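Local coordinates for alpha-1,2-mannosidase (Bacteroides thetaiotaomicron, PDB 2WW2), which hydrolyses alpha-mannosides with inversion at the anomeric carbon, as a calcium-dependent glycoside hydrolase of family 92 from a human gut symbiont, at residues Y594-G598 / F731-Y735; L271-A276 / F287-Y292; N172-V176 / S372-R376; W520-W524 / R546-M550; T108-Y112 / S260-R264. One frame throughout, in Å; residues are numbered along the deposited sequence.

Contact 1 (Y594-G598 / F731-Y735); sequences YDYIG and FPYSY
Y596 has CG opposite its carbonyl carbon and beside the backbone N (chi1 -65°), which swings the phenol ring face-on over P732; F731, set the same way (chi1 -51°), slides its ring against the backbone of Y596. These residues join the C-terminal tail of the chain to the loop between helices 565-577 and 600-613 of the helical catalytic domain. The proline contact is a CH-pi interaction: P732 CG sits 3.6 Å from the centroid of the Y596 ring, 17° off the normal and displaced toward the rim. The two side chains cross at about a right angle, and P732 CB comes to 3.3 Å from Y596 CE1. At the edge of the same ring, in its plane, lies the carbonyl oxygen Y733 O. Elsewhere around Y596, A653 and V645 pack on the side chain. F731 carries Y596 O over one face, 3.3 Å above the ring plane. D595 O meets both F731 CD1 and P732 CD, and also accepts a hydrogen bond from N699. G598 has backbone angles at which a beta carbon would jam against the carbonyl oxygen of I597. The F731 ring lies alongside this backbone, F731 CE1 being 3.6 Å from G598 N.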
# COMPACT_ATOMS: atom_id res chain seq x y z
N TYR A 594 -4.29 -1.94 -26.56
CA TYR A 594 -4.12 -3.30 -27.07
C TYR A 594 -4.56 -3.43 -28.53
O TYR A 594 -4.10 -4.32 -29.22
CB TYR A 594 -4.88 -4.32 -26.24
CG TYR A 594 -4.45 -4.48 -24.79
CD1 TYR A 594 -3.33 -5.23 -24.45
CD2 TYR A 594 -5.22 -3.94 -23.76
CE1 TYR A 594 -2.97 -5.42 -23.11
CE2 TYR A 594 -4.86 -4.11 -22.42
CZ TYR A 594 -3.74 -4.85 -22.11
OH TYR A 594 -3.40 -5.03 -20.78
N ASP A 595 -5.46 -2.55 -28.97
CA ASP A 595 -5.96 -2.53 -30.37
C ASP A 595 -4.86 -2.21 -31.37
O ASP A 595 -5.00 -2.49 -32.57
CB ASP A 595 -7.04 -1.47 -30.57
CG ASP A 595 -8.44 -1.91 -30.11
OD1 ASP A 595 -8.67 -3.11 -29.86
OD2 ASP A 595 -9.33 -1.03 -30.03
N TYR A 596 -3.79 -1.57 -30.90
CA TYR A 596 -2.72 -1.05 -31.75
C TYR A 596 -1.53 -2.01 -31.84
O TYR A 596 -0.63 -1.83 -32.66
CB TYR A 596 -2.23 0.31 -31.22
CG TYR A 596 -3.28 1.40 -31.29
CD1 TYR A 596 -3.17 2.45 -32.22
CD2 TYR A 596 -4.38 1.38 -30.45
CE1 TYR A 596 -4.14 3.44 -32.30
CE2 TYR A 596 -5.37 2.36 -30.53
CZ TYR A 596 -5.24 3.39 -31.46
OH TYR A 596 -6.22 4.34 -31.53
N ILE A 597 -1.52 -3.01 -30.96
CA ILE A 597 -0.35 -3.86 -30.82
C ILE A 597 -0.72 -5.33 -30.83
O ILE A 597 0.03 -6.16 -30.32
CB ILE A 597 0.45 -3.49 -29.54
CG1 ILE A 597 -0.38 -3.72 -28.29
CG2 ILE A 597 0.86 -2.05 -29.58
CD1 ILE A 597 0.18 -3.05 -27.06
N GLY A 598 -1.91 -5.65 -31.35
CA GLY A 598 -2.23 -7.02 -31.75
C GLY A 598 -3.00 -7.90 -30.79
O GLY A 598 -3.13 -9.10 -31.04
N PHE A 731 -4.60 -2.44 -37.33
CA PHE A 731 -4.27 -1.47 -36.28
C PHE A 731 -4.63 -0.03 -36.67
O PHE A 731 -4.49 0.36 -37.83
CB PHE A 731 -2.77 -1.52 -35.89
CG PHE A 731 -2.27 -2.91 -35.56
CD1 PHE A 731 -3.12 -3.90 -35.09
CD2 PHE A 731 -0.92 -3.21 -35.71
CE1 PHE A 731 -2.65 -5.17 -34.80
CE2 PHE A 731 -0.44 -4.47 -35.41
CZ PHE A 731 -1.30 -5.45 -34.96
N PRO A 732 -5.06 0.78 -35.69
CA PRO A 732 -5.36 2.18 -35.98
C PRO A 732 -4.09 3.01 -36.16
O PRO A 732 -2.97 2.47 -36.17
CB PRO A 732 -6.17 2.64 -34.75
CG PRO A 732 -6.52 1.37 -34.00
CD PRO A 732 -5.41 0.42 -34.30
N TYR A 733 -4.27 4.32 -36.32
CA TYR A 733 -3.18 5.22 -36.69
C TYR A 733 -2.05 5.35 -35.65
O TYR A 733 -2.30 5.37 -34.45
CB TYR A 733 -3.75 6.62 -36.96
CG TYR A 733 -2.73 7.71 -37.19
CD1 TYR A 733 -2.22 7.95 -38.46
CD2 TYR A 733 -2.29 8.53 -36.15
CE1 TYR A 733 -1.31 8.94 -38.69
CE2 TYR A 733 -1.37 9.52 -36.37
CZ TYR A 733 -0.89 9.73 -37.65
OH TYR A 733 0.01 10.71 -37.89
N SER A 734 -0.82 5.43 -36.12
CA SER A 734 0.26 5.96 -35.31
C SER A 734 1.08 6.87 -36.19
O SER A 734 1.29 6.57 -37.37
CB SER A 734 1.19 4.86 -34.77
OG SER A 734 0.56 4.12 -33.74
N TYR A 735 1.58 7.96 -35.63
CA TYR A 735 2.45 8.83 -36.37
C TYR A 735 3.66 8.08 -36.97
O TYR A 735 4.05 8.34 -38.13
CB TYR A 735 2.93 9.99 -35.50
CG TYR A 735 3.92 10.84 -36.24
CD1 TYR A 735 3.52 11.55 -37.36
CD2 TYR A 735 5.25 10.90 -35.87
CE1 TYR A 735 4.41 12.32 -38.08
CE2 TYR A 735 6.15 11.68 -36.57
CZ TYR A 735 5.72 12.38 -37.67
OH TYR A 735 6.60 13.13 -38.40

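Contact 2 (L271-A276 / F287-Y292); sequences LGRVEA and FYSCLY
The ring of Y288 presents its edge to residues 271-276, with V274 O in its plane, while F287 CD2 from the same helix lies over the centre of one face, 3.6 Å above the plane. F7 stacks on the Y288 ring as well. The F287 ring is met at its edge by V274 CG2, 3.9 Å from F287 CZ, and edge-to-face by F659. At the Y288 tip the hydroxyl does two jobs: it donates to V274 O at 2.6 Å and accepts from A276 N at 3.0 Å, the latter bond fairly straight at 162°. A type I turn from L271 to V274 leads into strand 274-277, an outermost strand of the mixed sheet in the catalytic domain, and helix 281-294 runs back along it, nearly antiparallel. A phenylalanine in place of Y288 would probably keep the ring packing but leave V274 O and A276 N without their shared partner. Beside the ring, L271 and L291 run antiparallel to one another as side chains, L271 CD2 lying 3.7 Å from L291 CG. V274 holds CG2 anti to its own N and CG1 between N and the carbonyl carbon (chi1 51°), which brings CG1 to 3.6 Å from L291 CD2.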
# COMPACT_ATOMS: atom_id res chain seq x y z
N LEU A 271 -30.95 13.16 -25.68
CA LEU A 271 -30.49 11.85 -25.20
C LEU A 271 -30.81 10.79 -26.24
O LEU A 271 -30.05 9.83 -26.42
CB LEU A 271 -31.12 11.46 -23.84
CG LEU A 271 -30.80 12.40 -22.67
CD1 LEU A 271 -31.68 12.09 -21.46
CD2 LEU A 271 -29.31 12.36 -22.31
N GLY A 272 -31.96 10.93 -26.90
CA GLY A 272 -32.45 9.90 -27.82
C GLY A 272 -31.66 9.78 -29.11
O GLY A 272 -31.91 8.88 -29.92
N ARG A 273 -30.69 10.68 -29.31
CA ARG A 273 -29.81 10.52 -30.47
C ARG A 273 -28.95 9.27 -30.39
O ARG A 273 -28.42 8.82 -31.41
CB ARG A 273 -28.95 11.76 -30.72
CG ARG A 273 -29.77 12.99 -31.07
CD ARG A 273 -28.88 14.03 -31.70
NE ARG A 273 -29.61 15.26 -31.97
CZ ARG A 273 -29.03 16.39 -32.35
NH1 ARG A 273 -27.72 16.42 -32.48
NH2 ARG A 273 -29.77 17.48 -32.58
N VAL A 274 -28.78 8.72 -29.19
CA VAL A 274 -28.25 7.37 -29.08
C VAL A 274 -29.22 6.48 -28.30
O VAL A 274 -29.57 6.75 -27.15
CB VAL A 274 -26.76 7.29 -28.57
CG1 VAL A 274 -26.57 8.08 -27.30
CG2 VAL A 274 -26.34 5.80 -28.38
N GLU A 275 -29.70 5.44 -28.97
CA GLU A 275 -30.72 4.59 -28.39
C GLU A 275 -30.10 3.28 -27.95
O GLU A 275 -29.74 2.45 -28.79
CB GLU A 275 -31.78 4.23 -29.42
CG GLU A 275 -32.72 5.30 -29.85
CD GLU A 275 -33.86 4.70 -30.70
OE1 GLU A 275 -33.80 4.84 -31.94
OE2 GLU A 275 -34.76 4.06 -30.13
N ALA A 276 -30.01 3.06 -26.64
CA ALA A 276 -29.50 1.81 -26.10
C ALA A 276 -30.63 0.83 -25.80
O ALA A 276 -31.64 1.21 -25.17
CB ALA A 276 -28.69 2.07 -24.84
N PHE A 287 -25.71 4.75 -18.20
CA PHE A 287 -25.47 5.30 -19.54
C PHE A 287 -26.12 6.67 -19.75
O PHE A 287 -25.46 7.62 -20.18
CB PHE A 287 -25.99 4.31 -20.59
CG PHE A 287 -25.72 4.74 -22.01
CD1 PHE A 287 -24.44 4.62 -22.57
CD2 PHE A 287 -26.75 5.25 -22.80
CE1 PHE A 287 -24.20 5.02 -23.88
CE2 PHE A 287 -26.52 5.64 -24.11
CZ PHE A 287 -25.24 5.53 -24.65
N TYR A 288 -27.42 6.78 -19.48
CA TYR A 288 -28.10 8.04 -19.74
C TYR A 288 -27.75 9.12 -18.73
O TYR A 288 -27.74 10.29 -19.08
CB TYR A 288 -29.63 7.83 -19.88
CG TYR A 288 -29.89 7.19 -21.23
CD1 TYR A 288 -29.66 7.91 -22.40
CD2 TYR A 288 -30.30 5.86 -21.34
CE1 TYR A 288 -29.84 7.34 -23.66
CE2 TYR A 288 -30.48 5.27 -22.59
CZ TYR A 288 -30.25 6.03 -23.74
OH TYR A 288 -30.43 5.48 -25.00
N SER A 289 -27.44 8.74 -17.50
CA SER A 289 -26.90 9.72 -16.54
C SER A 289 -25.57 10.29 -17.01
O SER A 289 -25.37 11.51 -16.98
CB SER A 289 -26.75 9.08 -15.16
OG SER A 289 -28.02 8.67 -14.65
N CYS A 290 -24.66 9.42 -17.47
CA CYS A 290 -23.39 9.91 -18.02
C CYS A 290 -23.62 10.78 -19.24
O CYS A 290 -22.92 11.79 -19.42
CB CYS A 290 -22.45 8.73 -18.38
SG CYS A 290 -21.82 7.86 -16.94
N LEU A 291 -24.59 10.41 -20.08
CA LEU A 291 -24.84 11.20 -21.28
C LEU A 291 -25.40 12.58 -20.88
O LEU A 291 -24.98 13.61 -21.41
CB LEU A 291 -25.79 10.47 -22.26
CG LEU A 291 -26.11 11.14 -23.61
CD1 LEU A 291 -24.81 11.51 -24.40
CD2 LEU A 291 -27.04 10.29 -24.46
N TYR A 292 -26.35 12.59 -19.95
CA TYR A 292 -26.86 13.88 -19.44
C TYR A 292 -25.73 14.78 -18.97
O TYR A 292 -25.67 15.96 -19.33
CB TYR A 292 -27.86 13.61 -18.30
CG TYR A 292 -27.88 14.62 -17.18
CD1 TYR A 292 -28.63 15.79 -17.28
CD2 TYR A 292 -27.20 14.37 -15.98
CE1 TYR A 292 -28.67 16.72 -16.22
CE2 TYR A 292 -27.23 15.29 -14.92
CZ TYR A 292 -27.98 16.45 -15.05
OH TYR A 292 -28.02 17.36 -14.01

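Contact 3 (N172-V176 / S372-R376); sequences NNGGV and SPGHR
R376 turns one face of its guanidinium to the carbonyl of N173, where the loop after strand 164-169 in the N-terminal beta domain meets a cis-proline loop of the catalytic domain. The first of these loops is shaped by an Asx turn: N172 OD1 accepts from G174 N in the carbonyl plane, on a lone pair. Bends at chi2 and chi3 (-73° and -63°) fold the R376 chain back, so that N173 O stands over the centre of the guanidinium, 3.1 Å above its plane. It is not a hydrogen bond, though the positive charge would probably draw that oxygen. The N-H groups point elsewhere, in the plane of the group: R376 NH1 gives a bond to S372 O, 3.0 Å long and close to coplanar with both guanidinium and carbonyl, NH2 reaches I74 O, and NE meets a bound glycerol. V176 crosses P373 at a slant, V176 CG1 lying 3.5 Å from P373 CD. The glycines let the backbones come this close. A beta carbon on G175 would clash with R376 CD, and one on G374 would run into G175 O. Between these two glycines G374 N makes a weak, bent hydrogen bond to G175 O, 2.8 Å long with an angle of only 129° at the hydrogen.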
# COMPACT_ATOMS: atom_id res chain seq x y z
N ASN A 172 -18.05 36.86 -8.67
CA ASN A 172 -17.29 36.06 -9.63
C ASN A 172 -15.97 35.62 -8.98
O ASN A 172 -15.60 36.10 -7.90
CB ASN A 172 -16.99 36.84 -10.92
CG ASN A 172 -16.08 38.02 -10.69
OD1 ASN A 172 -14.86 37.89 -10.77
ND2 ASN A 172 -16.67 39.19 -10.43
N ASN A 173 -15.27 34.72 -9.66
CA ASN A 173 -13.99 34.21 -9.16
C ASN A 173 -12.86 34.51 -10.14
O ASN A 173 -11.90 33.75 -10.27
CB ASN A 173 -14.12 32.72 -8.87
CG ASN A 173 -14.81 32.46 -7.55
OD1 ASN A 173 -14.14 32.30 -6.54
ND2 ASN A 173 -16.16 32.42 -7.53
N GLY A 174 -12.99 35.65 -10.83
CA GLY A 174 -12.02 36.05 -11.84
C GLY A 174 -12.46 35.69 -13.24
O GLY A 174 -13.54 35.11 -13.44
N GLY A 175 -11.62 36.01 -14.23
CA GLY A 175 -11.99 35.73 -15.62
C GLY A 175 -13.18 36.53 -16.15
O GLY A 175 -13.88 36.07 -17.06
N VAL A 176 -13.40 37.74 -15.60
CA VAL A 176 -14.47 38.60 -16.11
C VAL A 176 -13.96 40.00 -16.44
O VAL A 176 -13.02 40.49 -15.79
CB VAL A 176 -15.66 38.72 -15.13
CG1 VAL A 176 -16.28 37.32 -14.83
CG2 VAL A 176 -15.23 39.43 -13.83
N SER A 372 -13.94 30.40 -17.66
CA SER A 372 -15.08 30.47 -16.73
C SER A 372 -15.22 31.87 -16.10
O SER A 372 -14.72 32.11 -15.00
CB SER A 372 -14.93 29.42 -15.62
OG SER A 372 -16.10 29.37 -14.81
N PRO A 373 -15.88 32.80 -16.79
CA PRO A 373 -16.38 32.67 -18.15
C PRO A 373 -15.32 33.09 -19.16
O PRO A 373 -15.37 32.68 -20.32
CB PRO A 373 -17.55 33.65 -18.19
CG PRO A 373 -17.19 34.73 -17.20
CD PRO A 373 -16.32 34.07 -16.15
N GLY A 374 -14.37 33.89 -18.72
CA GLY A 374 -13.22 34.26 -19.53
C GLY A 374 -12.02 33.44 -19.11
O GLY A 374 -12.16 32.44 -18.41
N HIS A 375 -10.83 33.88 -19.51
CA HIS A 375 -9.61 33.13 -19.24
C HIS A 375 -9.38 32.94 -17.74
O HIS A 375 -9.40 33.91 -16.97
CB HIS A 375 -8.40 33.86 -19.82
CG HIS A 375 -8.33 33.88 -21.31
ND1 HIS A 375 -8.33 32.72 -22.08
CD2 HIS A 375 -8.18 34.91 -22.18
CE1 HIS A 375 -8.21 33.05 -23.36
NE2 HIS A 375 -8.11 34.37 -23.45
N ARG A 376 -9.17 31.69 -17.34
CA ARG A 376 -8.85 31.33 -15.96
C ARG A 376 -7.58 30.47 -15.93
O ARG A 376 -7.38 29.60 -16.79
CB ARG A 376 -10.02 30.55 -15.35
CG ARG A 376 -11.33 31.37 -15.20
CD ARG A 376 -11.21 32.40 -14.08
NE ARG A 376 -11.02 31.71 -12.80
CZ ARG A 376 -12.01 31.18 -12.08
NH1 ARG A 376 -13.28 31.24 -12.51
NH2 ARG A 376 -11.72 30.55 -10.95

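Contact 4 (W520-W524 / R546-M550); sequences WHWTW and RLDSM
Met-aromatic contacts carry the centre: M550 reaches out with its chain extended beyond CG and puts its methyl between two indoles, M550 CE being 3.5 Å from W520 NE1 and 3.4 Å from W524 NE1. The sulfur approaches both five-membered rings obliquely and lies nearer the second, M550 SD being 4.4 Å from the centroid of the W524 ring. M550 runs past each tryptophan in the opposite direction, and its CE also touches W520 O. A CH-pi contact covers one face of W524, where L547 CD2 stands 4.0 Å from the centroid of the six-membered ring, 23° off the normal and offset toward the rim. W524 has CG opposite the carbonyl carbon (chi1 -60°), sending the indole toward helix 540-551. Two contacts are made at ring edges: R546 CB meets W524 CH2 at 3.9 Å near the ring plane, and the carbonyl oxygen S549 O lies in the plane of W520. Among the hydrogen bonds, S549 OG donates to R546 O at 2.7 Å, W520 NE1 bonds to Q579 O, and R546 NH2 bonds to G490 O while its guanidinium makes a cation-pi contact with F491. Helix 530-537 closes over the pair, L533 and M537 packing on W524 and M537 also on T523 and R546, while W522 faces helix 444-465.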
# COMPACT_ATOMS: atom_id res chain seq x y z
N TRP A 520 4.16 6.93 -13.93
CA TRP A 520 3.38 5.71 -14.14
C TRP A 520 2.20 5.99 -15.05
O TRP A 520 1.83 5.15 -15.88
CB TRP A 520 2.89 5.17 -12.78
CG TRP A 520 2.17 3.84 -12.82
CD1 TRP A 520 0.81 3.62 -12.75
CD2 TRP A 520 2.78 2.54 -12.89
NE1 TRP A 520 0.55 2.26 -12.79
CE2 TRP A 520 1.74 1.59 -12.88
CE3 TRP A 520 4.10 2.10 -12.98
CZ2 TRP A 520 1.98 0.21 -12.94
CZ3 TRP A 520 4.35 0.73 -13.04
CH2 TRP A 520 3.30 -0.20 -13.03
N HIS A 521 1.60 7.18 -14.91
CA HIS A 521 0.47 7.57 -15.74
C HIS A 521 0.91 8.28 -17.02
O HIS A 521 0.44 7.95 -18.10
CB HIS A 521 -0.49 8.51 -14.99
CG HIS A 521 -0.73 8.11 -13.57
ND1 HIS A 521 -1.57 7.07 -13.22
CD2 HIS A 521 -0.22 8.59 -12.41
CE1 HIS A 521 -1.57 6.93 -11.91
NE2 HIS A 521 -0.77 7.85 -11.39
N TRP A 522 1.80 9.26 -16.87
CA TRP A 522 2.17 10.16 -17.97
C TRP A 522 2.96 9.50 -19.10
O TRP A 522 2.99 9.98 -20.24
CB TRP A 522 2.86 11.42 -17.42
CG TRP A 522 1.85 12.39 -16.90
CD1 TRP A 522 1.42 12.52 -15.60
CD2 TRP A 522 1.08 13.32 -17.67
NE1 TRP A 522 0.44 13.50 -15.52
CE2 TRP A 522 0.21 13.99 -16.78
CE3 TRP A 522 1.03 13.64 -19.05
CZ2 TRP A 522 -0.69 14.97 -17.22
CZ3 TRP A 522 0.15 14.61 -19.47
CH2 TRP A 522 -0.71 15.27 -18.56
N THR A 523 3.58 8.36 -18.79
CA THR A 523 4.33 7.61 -19.80
C THR A 523 3.41 7.16 -20.95
O THR A 523 3.87 6.98 -22.08
CB THR A 523 5.09 6.43 -19.17
OG1 THR A 523 6.14 6.97 -18.34
CG2 THR A 523 5.73 5.51 -20.25
N TRP A 524 2.11 7.02 -20.68
CA TRP A 524 1.16 6.59 -21.72
C TRP A 524 0.61 7.72 -22.58
O TRP A 524 -0.17 7.48 -23.51
CB TRP A 524 -0.00 5.84 -21.06
CG TRP A 524 0.51 4.64 -20.32
CD1 TRP A 524 0.74 4.53 -18.97
CD2 TRP A 524 0.94 3.40 -20.90
NE1 TRP A 524 1.26 3.29 -18.69
CE2 TRP A 524 1.39 2.58 -19.84
CE3 TRP A 524 0.96 2.90 -22.20
CZ2 TRP A 524 1.86 1.29 -20.05
CZ3 TRP A 524 1.44 1.60 -22.41
CH2 TRP A 524 1.88 0.81 -21.33
N ARG A 546 3.39 -4.20 -20.02
CA ARG A 546 3.22 -3.05 -19.15
C ARG A 546 1.77 -2.65 -18.99
O ARG A 546 1.36 -2.19 -17.91
CB ARG A 546 4.09 -1.91 -19.64
CG ARG A 546 5.55 -2.32 -19.57
CD ARG A 546 6.46 -1.23 -20.05
NE ARG A 546 6.33 -0.00 -19.28
CZ ARG A 546 7.21 0.99 -19.33
NH1 ARG A 546 8.28 0.87 -20.12
NH2 ARG A 546 7.03 2.09 -18.61
N LEU A 547 0.97 -2.83 -20.04
CA LEU A 547 -0.46 -2.61 -19.95
C LEU A 547 -1.04 -3.65 -19.00
O LEU A 547 -1.86 -3.33 -18.13
CB LEU A 547 -1.12 -2.73 -21.31
CG LEU A 547 -0.94 -1.56 -22.27
CD1 LEU A 547 -1.48 -1.95 -23.63
CD2 LEU A 547 -1.66 -0.32 -21.73
N ASP A 548 -0.60 -4.89 -19.18
CA ASP A 548 -1.04 -5.97 -18.32
C ASP A 548 -0.71 -5.67 -16.85
O ASP A 548 -1.49 -5.99 -15.96
CB ASP A 548 -0.43 -7.31 -18.74
CG ASP A 548 -1.04 -7.86 -20.03
OD1 ASP A 548 -2.08 -7.34 -20.51
OD2 ASP A 548 -0.48 -8.84 -20.55
N SER A 549 0.44 -5.03 -16.60
CA SER A 549 0.84 -4.69 -15.23
C SER A 549 0.01 -3.54 -14.64
O SER A 549 0.17 -3.16 -13.48
CB SER A 549 2.33 -4.36 -15.16
OG SER A 549 2.61 -3.06 -15.66
N MET A 550 -0.89 -2.99 -15.45
CA MET A 550 -1.81 -1.98 -14.95
C MET A 550 -3.16 -2.58 -14.60
O MET A 550 -3.77 -2.19 -13.61
CB MET A 550 -2.01 -0.86 -15.96
CG MET A 550 -0.99 0.25 -15.87
SD MET A 550 -1.60 1.69 -16.77
CE MET A 550 -0.70 3.03 -15.97

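Contact 5 (T108-Y112 / S260-R264); sequences TPYNY and SGKAR
A beta hairpin of the N-terminal domain, turning from strand 98-108 into strand 111-116, lays its turn residue Y110 against helix 256-271 of the catalytic domain. T108 N bonds to N111 O across the turn, and T108 OG1 adds a second donor to that same oxygen at 2.8 Å, in the carbonyl plane on a lone pair. Y110 takes the tight first torsion (chi1 58°), its CG wedged between N and the carbonyl carbon, and this stands the ring up between hairpin and helix. One face has T108 OG1 over its centre, 3.2 Å above the plane; the opposite face is covered by the aliphatic part of R264. The two side chains run alongside each other in the same direction, with ring and guanidinium planes 40° apart. R264 bends at chi3, bringing a face of its guanidinium over Y110 CZ; R264 NH2 comes to 3.1 Å from Y110 OH, while NH1 makes a salt bridge with D9. At the edge of the ring S260 OG lies 3.3 Å from Y110 CD1, and nearer the backbone Y110 CB packs on A263 CB at 3.6 Å. An alanine in place of Y110 would probably open a gap between T108 and R264 and leave the arginine side chain freer to turn. Partly at the surface, the arrangement is a hairpin turn docked on a helix, consistent with the two-domain build of family 92 enzymes, in which a beta domain rests against a helical catalytic domain.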
# COMPACT_ATOMS: atom_id res chain seq x y z
N THR A 108 -34.32 15.53 -11.08
CA THR A 108 -34.27 15.10 -12.49
C THR A 108 -33.72 16.30 -13.26
O THR A 108 -33.65 17.40 -12.71
CB THR A 108 -35.66 14.77 -13.07
OG1 THR A 108 -36.41 15.97 -13.31
CG2 THR A 108 -36.46 13.87 -12.14
N PRO A 109 -33.31 16.09 -14.52
CA PRO A 109 -32.76 17.20 -15.30
C PRO A 109 -33.79 18.27 -15.62
O PRO A 109 -33.41 19.41 -15.88
CB PRO A 109 -32.31 16.53 -16.62
CG PRO A 109 -32.08 15.09 -16.24
CD PRO A 109 -33.12 14.79 -15.19
N TYR A 110 -35.07 17.90 -15.65
CA TYR A 110 -36.13 18.77 -16.13
C TYR A 110 -36.96 19.36 -14.98
O TYR A 110 -37.86 20.15 -15.22
CB TYR A 110 -37.05 18.01 -17.12
CG TYR A 110 -37.68 16.79 -16.49
CD1 TYR A 110 -38.87 16.88 -15.77
CD2 TYR A 110 -37.07 15.54 -16.59
CE1 TYR A 110 -39.44 15.76 -15.17
CE2 TYR A 110 -37.62 14.42 -15.99
CZ TYR A 110 -38.81 14.53 -15.30
OH TYR A 110 -39.34 13.39 -14.69
N ASN A 111 -36.66 18.95 -13.75
CA ASN A 111 -37.36 19.41 -12.57
C ASN A 111 -36.70 18.90 -11.30
O ASN A 111 -36.41 17.73 -11.16
CB ASN A 111 -38.83 18.92 -12.58
CG ASN A 111 -39.65 19.53 -11.45
OD1 ASN A 111 -40.16 20.65 -11.56
ND2 ASN A 111 -39.79 18.79 -10.36
N TYR A 112 -36.48 19.80 -10.34
CA TYR A 112 -36.08 19.41 -9.01
C TYR A 112 -37.20 19.78 -8.04
O TYR A 112 -37.67 20.92 -8.03
CB TYR A 112 -34.79 20.15 -8.62
CG TYR A 112 -34.33 19.84 -7.20
CD1 TYR A 112 -33.40 18.83 -6.95
CD2 TYR A 112 -34.84 20.55 -6.12
CE1 TYR A 112 -32.98 18.53 -5.64
CE2 TYR A 112 -34.41 20.28 -4.80
CZ TYR A 112 -33.48 19.28 -4.58
OH TYR A 112 -33.09 19.01 -3.30
N SER A 260 -41.36 22.23 -17.19
CA SER A 260 -40.96 20.85 -16.96
C SER A 260 -41.19 19.96 -18.21
O SER A 260 -40.28 19.25 -18.64
CB SER A 260 -41.74 20.29 -15.76
OG SER A 260 -41.40 18.93 -15.52
N GLY A 261 -42.41 19.97 -18.75
CA GLY A 261 -42.72 19.20 -19.98
C GLY A 261 -41.81 19.58 -21.14
O GLY A 261 -41.33 18.72 -21.89
N LYS A 262 -41.57 20.87 -21.33
CA LYS A 262 -40.69 21.29 -22.39
C LYS A 262 -39.24 20.81 -22.19
O LYS A 262 -38.60 20.37 -23.15
CB LYS A 262 -40.69 22.81 -22.51
CG LYS A 262 -41.99 23.41 -23.02
CD LYS A 262 -41.85 24.93 -23.07
CE LYS A 262 -43.01 25.58 -23.78
NZ LYS A 262 -42.65 27.02 -24.00
N ALA A 263 -38.72 20.90 -20.97
CA ALA A 263 -37.36 20.45 -20.71
C ALA A 263 -37.27 18.93 -20.85
O ALA A 263 -36.28 18.38 -21.34
CB ALA A 263 -36.91 20.88 -19.32
N ARG A 264 -38.32 18.24 -20.45
CA ARG A 264 -38.35 16.80 -20.56
C ARG A 264 -38.27 16.41 -22.05
O ARG A 264 -37.53 15.48 -22.43
CB ARG A 264 -39.67 16.31 -19.99
CG ARG A 264 -39.75 14.85 -19.88
CD ARG A 264 -41.17 14.41 -19.80
NE ARG A 264 -41.66 14.41 -18.44
CZ ARG A 264 -41.39 13.46 -17.55
NH1 ARG A 264 -40.58 12.46 -17.88
NH2 ARG A 264 -41.92 13.54 -16.33

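From the N terminus, contact 5 opens first at 108-112 and closes at 260-264; before it closes, contact 3 opens at 172-176, and it closes only at 372-376. The two therefore cross, and both tie the N-terminal beta domain to the catalytic domain, at sites whose centres are about 29 Å apart. Contact 2 closes a short local loop, 271-292, lying wholly within the span of contact 3 and touching contact 5 where Y292 packs on P109. Contact 4 follows in series, pairing the end of helix 519-522 and the loop after it with helix 540-551, and contact 1 comes last, bringing the C-terminal tail back to 594-598. Contacts 4 and 1 touch: Y594 OH bonds to D548 OD1.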